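Local coordinates for dockerin type 1 (Clostridium thermocellum, PDB 4DH2), which is the calcium-binding dockerin module of a longer, probable glycoside hydrolase and docks onto a type I cohesin in cellulosome assembly, at residues 40-48 / 68-76. Numbering follows the deposited sequence.
With CA (calcium ion), chain I; SO4 (sulfate ion), chain J.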
loop_
_atom_site.group_PDB
_atom_site.type_symbol
_atom_site.label_atom_id
_atom_site.label_comp_id
_atom_site.label_asym_id
_atom_site.label_seq_id
_atom_site.Cartn_x
_atom_site.Cartn_y
_atom_site.Cartn_z
ATOM N N ASP B 40 17.319 20.036 -5.111
ATOM C CA ASP B 40 17.425 18.606 -4.831
ATOM C C ASP B 40 17.621 18.321 -3.355
ATOM O O ASP B 40 16.980 17.439 -2.781
ATOM C CB ASP B 40 18.607 18.003 -5.585
ATOM C CG ASP B 40 18.400 17.999 -7.072
ATOM O OD1 ASP B 40 17.240 18.159 -7.508
ATOM O OD2 ASP B 40 19.398 17.850 -7.812
ATOM N N MET B 41 18.549 19.047 -2.750
ATOM C CA MET B 41 18.912 18.769 -1.385
ATOM C C MET B 41 17.754 19.114 -0.443
ATOM O O MET B 41 17.486 18.397 0.517
ATOM C CB MET B 41 20.184 19.526 -1.023
ATOM C CG MET B 41 20.828 19.036 0.253
ATOM S SD MET B 41 21.496 17.340 0.227
ATOM C CE MET B 41 22.883 17.556 -0.901
ATOM N N TRP B 42 17.040 20.198 -0.709
ATOM C CA TRP B 42 15.952 20.549 0.191
ATOM C C TRP B 42 14.848 19.480 0.140
ATOM O O TRP B 42 14.414 18.962 1.174
ATOM C CB TRP B 42 15.368 21.924 -0.123
ATOM C CG TRP B 42 14.232 22.174 0.775
ATOM C CD1 TRP B 42 12.918 22.154 0.448
ATOM C CD2 TRP B 42 14.298 22.413 2.190
ATOM N NE1 TRP B 42 12.151 22.386 1.563
ATOM C CE2 TRP B 42 12.973 22.549 2.647
ATOM C CE3 TRP B 42 15.348 22.536 3.109
ATOM C CZ2 TRP B 42 12.664 22.801 3.983
ATOM C CZ3 TRP B 42 15.041 22.790 4.439
ATOM C CH2 TRP B 42 13.708 22.921 4.862
ATOM N N VAL B 43 14.459 19.090 -1.066
ATOM C CA VAL B 43 13.376 18.118 -1.208
ATOM C C VAL B 43 13.819 16.678 -0.996
ATOM O O VAL B 43 13.015 15.846 -0.550
ATOM C CB VAL B 43 12.679 18.228 -2.582
ATOM C CG1 VAL B 43 12.099 19.626 -2.764
ATOM C CG2 VAL B 43 13.655 17.886 -3.726
ATOM N N GLY B 44 15.060 16.353 -1.346
ATOM C CA GLY B 44 15.486 14.958 -1.345
ATOM C C GLY B 44 16.199 14.484 -0.112
ATOM O O GLY B 44 16.228 13.278 0.135
ATOM N N ASP B 45 16.834 15.395 0.635
ATOM C CA ASP B 45 17.530 15.009 1.861
ATOM C C ASP B 45 16.524 15.115 3.000
ATOM O O ASP B 45 16.407 16.171 3.634
ATOM C CB ASP B 45 18.705 15.937 2.150
ATOM C CG ASP B 45 19.309 15.709 3.520
ATOM O OD1 ASP B 45 19.221 14.587 4.028
ATOM O OD2 ASP B 45 19.873 16.668 4.113
ATOM N N VAL B 46 15.793 14.035 3.246
ATOM C CA VAL B 46 14.651 14.111 4.158
ATOM C C VAL B 46 15.036 13.917 5.619
ATOM O O VAL B 46 14.258 14.266 6.506
ATOM C CB VAL B 46 13.552 13.107 3.800
ATOM C CG1 VAL B 46 13.063 13.322 2.396
ATOM C CG2 VAL B 46 14.041 11.683 3.973
ATOM N N ASN B 47 16.212 13.356 5.875
ATOM C CA ASN B 47 16.680 13.180 7.254
ATOM C C ASN B 47 17.630 14.296 7.671
ATOM O O ASN B 47 18.010 14.393 8.834
ATOM C CB ASN B 47 17.302 11.798 7.501
ATOM C CG ASN B 47 18.605 11.602 6.774
ATOM O OD1 ASN B 47 18.803 12.175 5.730
ATOM N ND2 ASN B 47 19.477 10.762 7.308
ATOM N N GLY B 48 18.006 15.132 6.710
ATOM C CA GLY B 48 18.768 16.334 6.990
ATOM C C GLY B 48 20.226 16.098 7.343
ATOM O O GLY B 48 20.789 16.845 8.137
ATOM N N ILE B 68 6.089 6.263 9.848
ATOM C CA ILE B 68 6.353 7.588 10.393
ATOM C C ILE B 68 5.378 8.555 9.757
ATOM O O ILE B 68 4.856 8.306 8.660
ATOM C CB ILE B 68 7.827 8.044 10.136
ATOM C CG1 ILE B 68 8.114 8.138 8.633
ATOM C CG2 ILE B 68 8.780 7.065 10.772
ATOM C CD1 ILE B 68 9.580 8.465 8.272
ATOM N N ARG B 69 5.139 9.679 10.421
ATOM C CA ARG B 69 4.138 10.642 9.965
ATOM C C ARG B 69 4.809 11.817 9.315
ATOM O O ARG B 69 4.172 12.594 8.603
ATOM C CB ARG B 69 3.301 11.170 11.144
ATOM C CG ARG B 69 2.242 10.213 11.673
ATOM C CD ARG B 69 1.279 10.906 12.653
ATOM N NE ARG B 69 0.167 11.574 11.969
ATOM C CZ ARG B 69 -0.975 11.937 12.553
ATOM N NH1 ARG B 69 -1.925 12.535 11.843
ATOM N NH2 ARG B 69 -1.180 11.700 13.845
ATOM N N GLU B 70 6.100 11.973 9.590
ATOM C CA GLU B 70 6.862 13.046 8.973
ATOM C C GLU B 70 8.334 12.642 8.920
ATOM O O GLU B 70 8.741 11.662 9.537
ATOM C CB GLU B 70 6.751 14.327 9.799
ATOM C CG GLU B 70 7.422 14.188 11.151
ATOM C CD GLU B 70 7.019 15.267 12.131
ATOM O OE1 GLU B 70 6.784 16.416 11.701
ATOM O OE2 GLU B 70 6.936 14.958 13.337
ATOM N N PHE B 71 9.114 13.441 8.205
ATOM C CA PHE B 71 10.543 13.200 8.054
ATOM C C PHE B 71 11.334 13.925 9.134
ATOM O O PHE B 71 10.896 14.936 9.676
ATOM C CB PHE B 71 10.997 13.663 6.672
ATOM C CG PHE B 71 10.316 12.935 5.562
ATOM C CD1 PHE B 71 10.518 11.558 5.400
ATOM C CD2 PHE B 71 9.478 13.591 4.695
ATOM C CE1 PHE B 71 9.867 10.860 4.391
ATOM C CE2 PHE B 71 8.832 12.894 3.675
ATOM C CZ PHE B 71 9.036 11.527 3.534
ATOM N N PRO B 72 12.512 13.409 9.444
ATOM C CA PRO B 72 13.304 14.023 10.511
ATOM C C PRO B 72 13.559 15.503 10.271
ATOM O O PRO B 72 13.485 16.285 11.223
ATOM C CB PRO B 72 14.600 13.221 10.489
ATOM C CG PRO B 72 14.180 11.875 9.985
ATOM C CD PRO B 72 13.072 12.118 9.000
ATOM N N LYS B 73 13.825 15.894 9.026
ATOM C CA LYS B 73 14.068 17.300 8.727
ATOM C C LYS B 73 12.749 18.069 8.613
ATOM O O LYS B 73 11.792 17.558 8.047
ATOM C CB LYS B 73 14.846 17.416 7.427
ATOM C CG LYS B 73 15.150 18.838 6.993
ATOM C CD LYS B 73 16.079 18.872 5.782
ATOM C CE LYS B 73 15.288 18.928 4.470
ATOM N NZ LYS B 73 16.165 18.897 3.246
ATOM N N ASN B 74 12.703 19.300 9.117
ATOM C CA ASN B 74 11.458 20.084 9.099
ATOM C C ASN B 74 11.606 21.473 8.472
ATOM O O ASN B 74 12.718 21.957 8.281
ATOM C CB ASN B 74 10.910 20.236 10.520
ATOM C CG ASN B 74 10.139 19.015 10.980
ATOM O OD1 ASN B 74 9.031 18.755 10.507
ATOM N ND2 ASN B 74 10.717 18.263 11.907
ATOM N N SER B 75 10.479 22.110 8.156
ATOM C CA SER B 75 10.492 23.484 7.648
ATOM C C SER B 75 10.696 24.480 8.790
ATOM O O SER B 75 11.131 25.614 8.577
ATOM C CB SER B 75 9.194 23.796 6.902
ATOM O OG SER B 75 8.068 23.727 7.763
ATOM N N TYR B 76 10.377 24.040 10.002
ATOM C CA TYR B 76 10.604 24.824 11.212
ATOM C C TYR B 76 11.710 24.186 12.062
ATOM O O TYR B 76 12.107 23.037 11.834
ATOM C CB TYR B 76 9.305 24.931 12.020
ATOM C CG TYR B 76 8.633 23.599 12.277
ATOM C CD1 TYR B 76 7.674 23.100 11.398
ATOM C CD2 TYR B 76 8.968 22.833 13.389
ATOM C CE1 TYR B 76 7.057 21.882 11.625
ATOM C CE2 TYR B 76 8.360 21.611 13.624
ATOM C CZ TYR B 76 7.396 21.145 12.738
ATOM O OH TYR B 76 6.779 19.928 12.949
HETATM CA CA CA I . 19.798 12.326 3.621
HETATM S S SO4 J . 19.457 8.704 10.244
HETATM O O1 SO4 J . 18.658 7.494 10.085
HETATM O O2 SO4 J . 20.538 8.640 9.261
HETATM O O3 SO4 J . 18.629 9.891 10.066
HETATM O O4 SO4 J . 20.013 8.766 11.597
HETATM O O HOH W 1 20.961 10.371 3.943
#
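Lys73 reaches from the segment that follows helix 54-64 of the dockerin to the end of helix 40-44, just where that helix runs into the second calcium-binding, EF-hand-like loop. Its chain is extended through the first two torsions (chi1 179°), and a bend at chi3 (93°) brings its end over one face of the Trp42 indole. CE sits above the six-membered ring, 4.1 Å from its centroid, a CH-pi contact; the ammonium lies off-centre near CE3, giving a cation-pi contact. NZ donates to Trp42 O, in the last turn of the helix, at 2.7 Å and to Asp45 O, just past it, at 2.8 Å, so one ammonium ties the helix end to the start of the loop; its charge probably also eases the build-up of negative charge around Asp45. Trp42 NE1 donates to Ala5 O, which helps fix the indole, while Ser75 CA approaches the ring edge.

The backbone N of the same Lys73 donates to Val46 O, the next carbonyl after Asp45, at 3.0 Å and 163°. Beside this bond Val46 packs over one face of Phe71, CB 3.7 Å from CG, and the Phe71 ring also stacks with Tyr63 of helix 54-64. Pro72 lays its ring against Asn47, CB 3.8 Å from Asn47 CA.

Segment 68-76 thus packs on the start of the loop, which supplies Asp45 OD1 and Asn47 OD1 to the calcium, alongside Asp49, Val51 O, Asp56 and a water. Asp45 OD2 accepts from Asn50 N, and a sulfate, probably from the crystallisation liquor, takes Asn47 ND2 on its O3 at 3.0 Å.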